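Local atomic coordinates of phosphate-binding protein (Xanthomonas axonopodis pv. citri, PDB entry 5UB3), a protein that is a periplasmic binding protein of the phosphonate-binding family that binds chloride in the crystal and probably senses a ligand for a partner diguanylate cyclase. Residues P23-V35 against R227-A241. Sequence-based numbering, arbitrary orientation.
Sequences PLLDYVVPRMREV and RLRVVLLQAASDPKA
The ring of Tyr-27 reaches across to the turn after helix 222-235, where Asp-238 and Ala-241 receive it. Its hydroxyl donates a hydrogen bond to Asp-238, OH to OD2 2.6 Å, on the anti side of a carboxylate turned 70° from the ring, and accepts another from a water that also bonds to the backbone O of Val-231. Ala-241 lays its CB over one ring face, a CH-pi contact 3.7 Å from the centroid, to which the small methyl group is suited. The Arg-31 guanidinium lies over the opposite face, offset toward the rim, and its NH1 is anchored by a hydrogen bond to Tyr-27 O. Asp-238 suits the turn as well: its OD1 takes the backbone N of Lys-240, forming an Asx turn.

Deeper in, branched aliphatic side chains pack against one another. Val-28 CG1 meets Leu-228 CD1 at 3.7 Å, while its CG2 and Leu-24 CD2 share Leu-232 CD2. Trp-62 of strand 62-66 touches all four residues, so segments 23-28 and 227-235, whose axes run at 115°, pack against the sheet of one lobe of the periplasmic binding protein fold. Flexible, unbranched Met-32 bends at chi2 and chi3 to bring SD and CE over the backbone and CB of Leu-228.

Toward solvent the packing gives way to polar links. Arg-227, bent at chi2 (67°), directs NE and NH2 to Arg-31 O, at 2.9 and 2.8 Å, with that oxygen in its guanidinium plane. Exposed Glu-34 sets OE2 over the centre of one guanidinium face, while its OE1 makes a salt bridge to Arg-227 NE, 2.9 Å away; Val-231 CG2 lies against the other face.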
# COMPACT_ATOMS: atom_id res chain seq x y z
N PRO A 23 -5.23 18.79 3.82
CA PRO A 23 -5.49 19.70 2.70
C PRO A 23 -6.58 19.24 1.71
O PRO A 23 -7.46 20.02 1.35
CB PRO A 23 -4.15 19.82 2.01
CG PRO A 23 -3.15 19.54 3.08
CD PRO A 23 -3.78 18.45 3.90
N LEU A 24 -6.55 17.96 1.29
CA LEU A 24 -7.58 17.51 0.34
C LEU A 24 -8.95 17.40 1.01
O LEU A 24 -9.98 17.71 0.36
CB LEU A 24 -7.18 16.19 -0.33
CG LEU A 24 -8.16 15.66 -1.36
CD1 LEU A 24 -8.27 16.66 -2.51
CD2 LEU A 24 -7.77 14.26 -1.86
N LEU A 25 -8.97 16.99 2.28
CA LEU A 25 -10.22 16.95 3.05
C LEU A 25 -10.81 18.33 3.12
O LEU A 25 -11.99 18.48 2.89
CB LEU A 25 -9.99 16.42 4.45
CG LEU A 25 -11.21 16.24 5.32
CD1 LEU A 25 -12.11 15.09 4.85
CD2 LEU A 25 -10.78 16.08 6.77
N ASP A 26 -9.98 19.34 3.37
CA ASP A 26 -10.44 20.77 3.36
C ASP A 26 -10.93 21.25 2.02
O ASP A 26 -11.85 22.03 1.97
CB ASP A 26 -9.38 21.70 3.89
CG ASP A 26 -9.13 21.50 5.38
OD1 ASP A 26 -9.87 20.74 6.02
OD2 ASP A 26 -8.21 22.07 5.92
N TYR A 27 -10.38 20.72 0.95
CA TYR A 27 -10.91 20.96 -0.39
C TYR A 27 -12.25 20.22 -0.62
O TYR A 27 -13.23 20.80 -1.16
CB TYR A 27 -9.85 20.56 -1.42
CG TYR A 27 -10.34 20.67 -2.81
CD1 TYR A 27 -11.00 19.59 -3.40
CD2 TYR A 27 -10.19 21.85 -3.54
CE1 TYR A 27 -11.50 19.68 -4.68
CE2 TYR A 27 -10.66 21.94 -4.84
CZ TYR A 27 -11.31 20.85 -5.40
OH TYR A 27 -11.82 20.85 -6.67
N VAL A 28 -12.33 18.97 -0.18
CA VAL A 28 -13.52 18.13 -0.46
C VAL A 28 -14.79 18.60 0.30
O VAL A 28 -15.88 18.73 -0.28
CB VAL A 28 -13.18 16.66 -0.15
CG1 VAL A 28 -14.39 15.78 -0.02
CG2 VAL A 28 -12.23 16.14 -1.23
N VAL A 29 -14.62 18.85 1.58
CA VAL A 29 -15.74 19.06 2.53
C VAL A 29 -16.70 20.14 2.08
O VAL A 29 -17.92 19.87 1.92
CB VAL A 29 -15.24 19.21 3.99
CG1 VAL A 29 -16.31 19.76 4.98
CG2 VAL A 29 -14.77 17.86 4.51
N PRO A 30 -16.18 21.33 1.79
CA PRO A 30 -17.14 22.35 1.32
C PRO A 30 -17.88 21.95 0.07
O PRO A 30 -19.03 22.36 -0.13
CB PRO A 30 -16.26 23.53 1.00
CG PRO A 30 -15.03 23.34 1.80
CD PRO A 30 -14.84 21.88 2.04
N ARG A 31 -17.24 21.15 -0.78
CA ARG A 31 -17.89 20.74 -2.03
C ARG A 31 -18.88 19.61 -1.90
O ARG A 31 -19.45 19.18 -2.90
CB ARG A 31 -16.82 20.43 -3.08
CG ARG A 31 -16.11 21.70 -3.46
CD ARG A 31 -14.72 21.44 -4.04
NE ARG A 31 -14.11 22.71 -4.47
CZ ARG A 31 -13.43 23.57 -3.70
NH1 ARG A 31 -13.23 23.36 -2.40
NH2 ARG A 31 -12.93 24.68 -4.26
N MET A 32 -19.16 19.17 -0.67
CA MET A 32 -20.09 18.09 -0.43
C MET A 32 -21.30 18.59 0.37
O MET A 32 -22.06 17.78 0.89
CB MET A 32 -19.43 17.02 0.43
CG MET A 32 -18.09 16.44 -0.04
SD MET A 32 -18.34 14.96 -0.98
CE MET A 32 -19.15 13.77 0.06
N ARG A 33 -21.48 19.90 0.51
CA ARG A 33 -22.57 20.41 1.35
C ARG A 33 -23.92 19.97 0.91
O ARG A 33 -24.80 19.71 1.73
CB ARG A 33 -22.58 21.93 1.43
CG ARG A 33 -23.32 22.34 2.68
CD ARG A 33 -23.57 23.82 2.75
NE ARG A 33 -24.36 24.06 3.95
CZ ARG A 33 -23.85 24.09 5.18
NH1 ARG A 33 -22.54 23.92 5.42
NH2 ARG A 33 -24.68 24.31 6.18
N GLU A 34 -24.07 19.86 -0.39
CA GLU A 34 -25.35 19.50 -0.98
C GLU A 34 -25.72 18.02 -0.71
O GLU A 34 -26.86 17.64 -0.94
CB GLU A 34 -25.39 19.95 -2.45
CG GLU A 34 -24.84 18.96 -3.49
CD GLU A 34 -23.43 19.21 -4.01
OE1 GLU A 34 -22.44 19.15 -3.20
OE2 GLU A 34 -23.34 19.40 -5.27
N VAL A 35 -24.80 17.20 -0.16
CA VAL A 35 -25.19 15.84 0.28
C VAL A 35 -25.14 15.70 1.78
O VAL A 35 -25.05 14.60 2.31
CB VAL A 35 -24.39 14.73 -0.42
CG1 VAL A 35 -24.72 14.67 -1.91
CG2 VAL A 35 -22.89 14.92 -0.23
N ARG A 227 -21.25 11.79 -4.79
CA ARG A 227 -20.78 13.16 -4.84
C ARG A 227 -19.29 13.19 -4.54
O ARG A 227 -18.56 13.94 -5.16
CB ARG A 227 -21.54 13.99 -3.79
CG ARG A 227 -21.07 15.42 -3.67
CD ARG A 227 -21.37 16.24 -4.95
NE ARG A 227 -20.66 17.52 -4.88
CZ ARG A 227 -20.32 18.29 -5.92
NH1 ARG A 227 -20.61 17.92 -7.18
NH2 ARG A 227 -19.67 19.43 -5.71
N LEU A 228 -18.85 12.38 -3.58
CA LEU A 228 -17.40 12.25 -3.34
C LEU A 228 -16.63 11.92 -4.62
O LEU A 228 -15.60 12.53 -4.90
CB LEU A 228 -17.08 11.17 -2.31
CG LEU A 228 -15.62 11.05 -1.84
CD1 LEU A 228 -15.00 12.36 -1.33
CD2 LEU A 228 -15.58 10.01 -0.74
N ARG A 229 -17.14 10.93 -5.35
CA ARG A 229 -16.57 10.47 -6.60
C ARG A 229 -16.50 11.64 -7.56
O ARG A 229 -15.48 11.91 -8.14
CB ARG A 229 -17.40 9.32 -7.19
CG ARG A 229 -16.63 8.68 -8.34
CD ARG A 229 -17.30 7.55 -9.06
NE ARG A 229 -17.48 6.38 -8.21
CZ ARG A 229 -18.59 6.11 -7.54
NH1 ARG A 229 -19.61 6.95 -7.59
NH2 ARG A 229 -18.70 4.97 -6.84
N VAL A 230 -17.61 12.36 -7.69
CA VAL A 230 -17.64 13.50 -8.61
C VAL A 230 -16.62 14.50 -8.14
O VAL A 230 -15.78 14.98 -8.97
CB VAL A 230 -19.06 14.08 -8.74
CG1 VAL A 230 -19.05 15.38 -9.54
CG2 VAL A 230 -19.98 13.07 -9.42
N VAL A 231 -16.57 14.77 -6.83
CA VAL A 231 -15.67 15.83 -6.39
C VAL A 231 -14.18 15.47 -6.66
O VAL A 231 -13.38 16.29 -7.10
CB VAL A 231 -15.89 16.14 -4.90
CG1 VAL A 231 -14.79 17.02 -4.37
CG2 VAL A 231 -17.24 16.80 -4.70
N LEU A 232 -13.81 14.23 -6.36
CA LEU A 232 -12.44 13.81 -6.58
C LEU A 232 -12.07 13.82 -8.07
O LEU A 232 -11.02 14.34 -8.46
CB LEU A 232 -12.23 12.41 -5.96
CG LEU A 232 -12.22 12.53 -4.45
CD1 LEU A 232 -12.16 11.15 -3.82
CD2 LEU A 232 -11.10 13.44 -3.92
N LEU A 233 -12.98 13.32 -8.88
CA LEU A 233 -12.78 13.34 -10.30
C LEU A 233 -12.55 14.75 -10.81
O LEU A 233 -11.70 14.96 -11.67
CB LEU A 233 -13.96 12.72 -10.99
CG LEU A 233 -13.97 11.22 -11.13
CD1 LEU A 233 -15.34 10.81 -11.63
CD2 LEU A 233 -12.86 10.72 -12.10
N GLN A 234 -13.26 15.74 -10.27
CA GLN A 234 -13.08 17.11 -10.69
C GLN A 234 -11.82 17.74 -10.12
O GLN A 234 -11.38 18.71 -10.63
CB GLN A 234 -14.33 17.95 -10.32
CG GLN A 234 -15.44 17.78 -11.36
CD GLN A 234 -16.84 18.21 -10.89
OE1 GLN A 234 -17.02 18.89 -9.88
NE2 GLN A 234 -17.85 17.80 -11.66
N ALA A 235 -11.29 17.21 -9.02
CA ALA A 235 -10.14 17.77 -8.35
C ALA A 235 -8.92 17.74 -9.22
O ALA A 235 -8.18 18.69 -9.24
CB ALA A 235 -9.85 17.00 -7.07
N ALA A 236 -8.69 16.65 -9.93
CA ALA A 236 -7.44 16.51 -10.65
C ALA A 236 -7.23 17.65 -11.64
O ALA A 236 -6.11 18.03 -11.86
CB ALA A 236 -7.36 15.17 -11.35
N SER A 237 -8.28 18.25 -12.20
CA SER A 237 -8.10 19.42 -13.06
C SER A 237 -8.56 20.75 -12.45
O SER A 237 -8.75 21.73 -13.16
CB SER A 237 -8.85 19.19 -14.35
OG SER A 237 -10.23 19.29 -14.05
N ASP A 238 -8.73 20.81 -11.14
CA ASP A 238 -8.99 22.08 -10.47
C ASP A 238 -7.70 22.63 -9.93
O ASP A 238 -7.08 21.98 -9.10
CB ASP A 238 -9.96 21.86 -9.32
CG ASP A 238 -10.46 23.16 -8.74
OD1 ASP A 238 -9.90 24.24 -9.06
OD2 ASP A 238 -11.38 23.07 -7.93
N PRO A 239 -7.32 23.85 -10.34
CA PRO A 239 -6.11 24.44 -9.76
C PRO A 239 -6.20 24.64 -8.27
O PRO A 239 -5.18 24.52 -7.56
CB PRO A 239 -6.01 25.80 -10.49
CG PRO A 239 -6.58 25.51 -11.83
CD PRO A 239 -7.72 24.56 -11.57
N LYS A 240 -7.40 24.92 -7.76
CA LYS A 240 -7.54 25.10 -6.30
C LYS A 240 -7.24 23.79 -5.55
O LYS A 240 -6.99 23.81 -4.36
CB LYS A 240 -8.95 25.55 -5.92
CG LYS A 240 -9.37 26.89 -6.51
CD LYS A 240 -9.99 27.77 -5.41
CE LYS A 240 -10.54 29.08 -5.95
NZ LYS A 240 -11.80 28.86 -6.72
N ALA A 241 -7.26 22.65 -6.27
CA ALA A 241 -6.94 21.32 -5.69
C ALA A 241 -5.46 20.90 -5.83
O ALA A 241 -5.04 19.89 -5.24
CB ALA A 241 -7.87 20.27 -6.30
O HOH W 1 -13.64 18.99 -7.48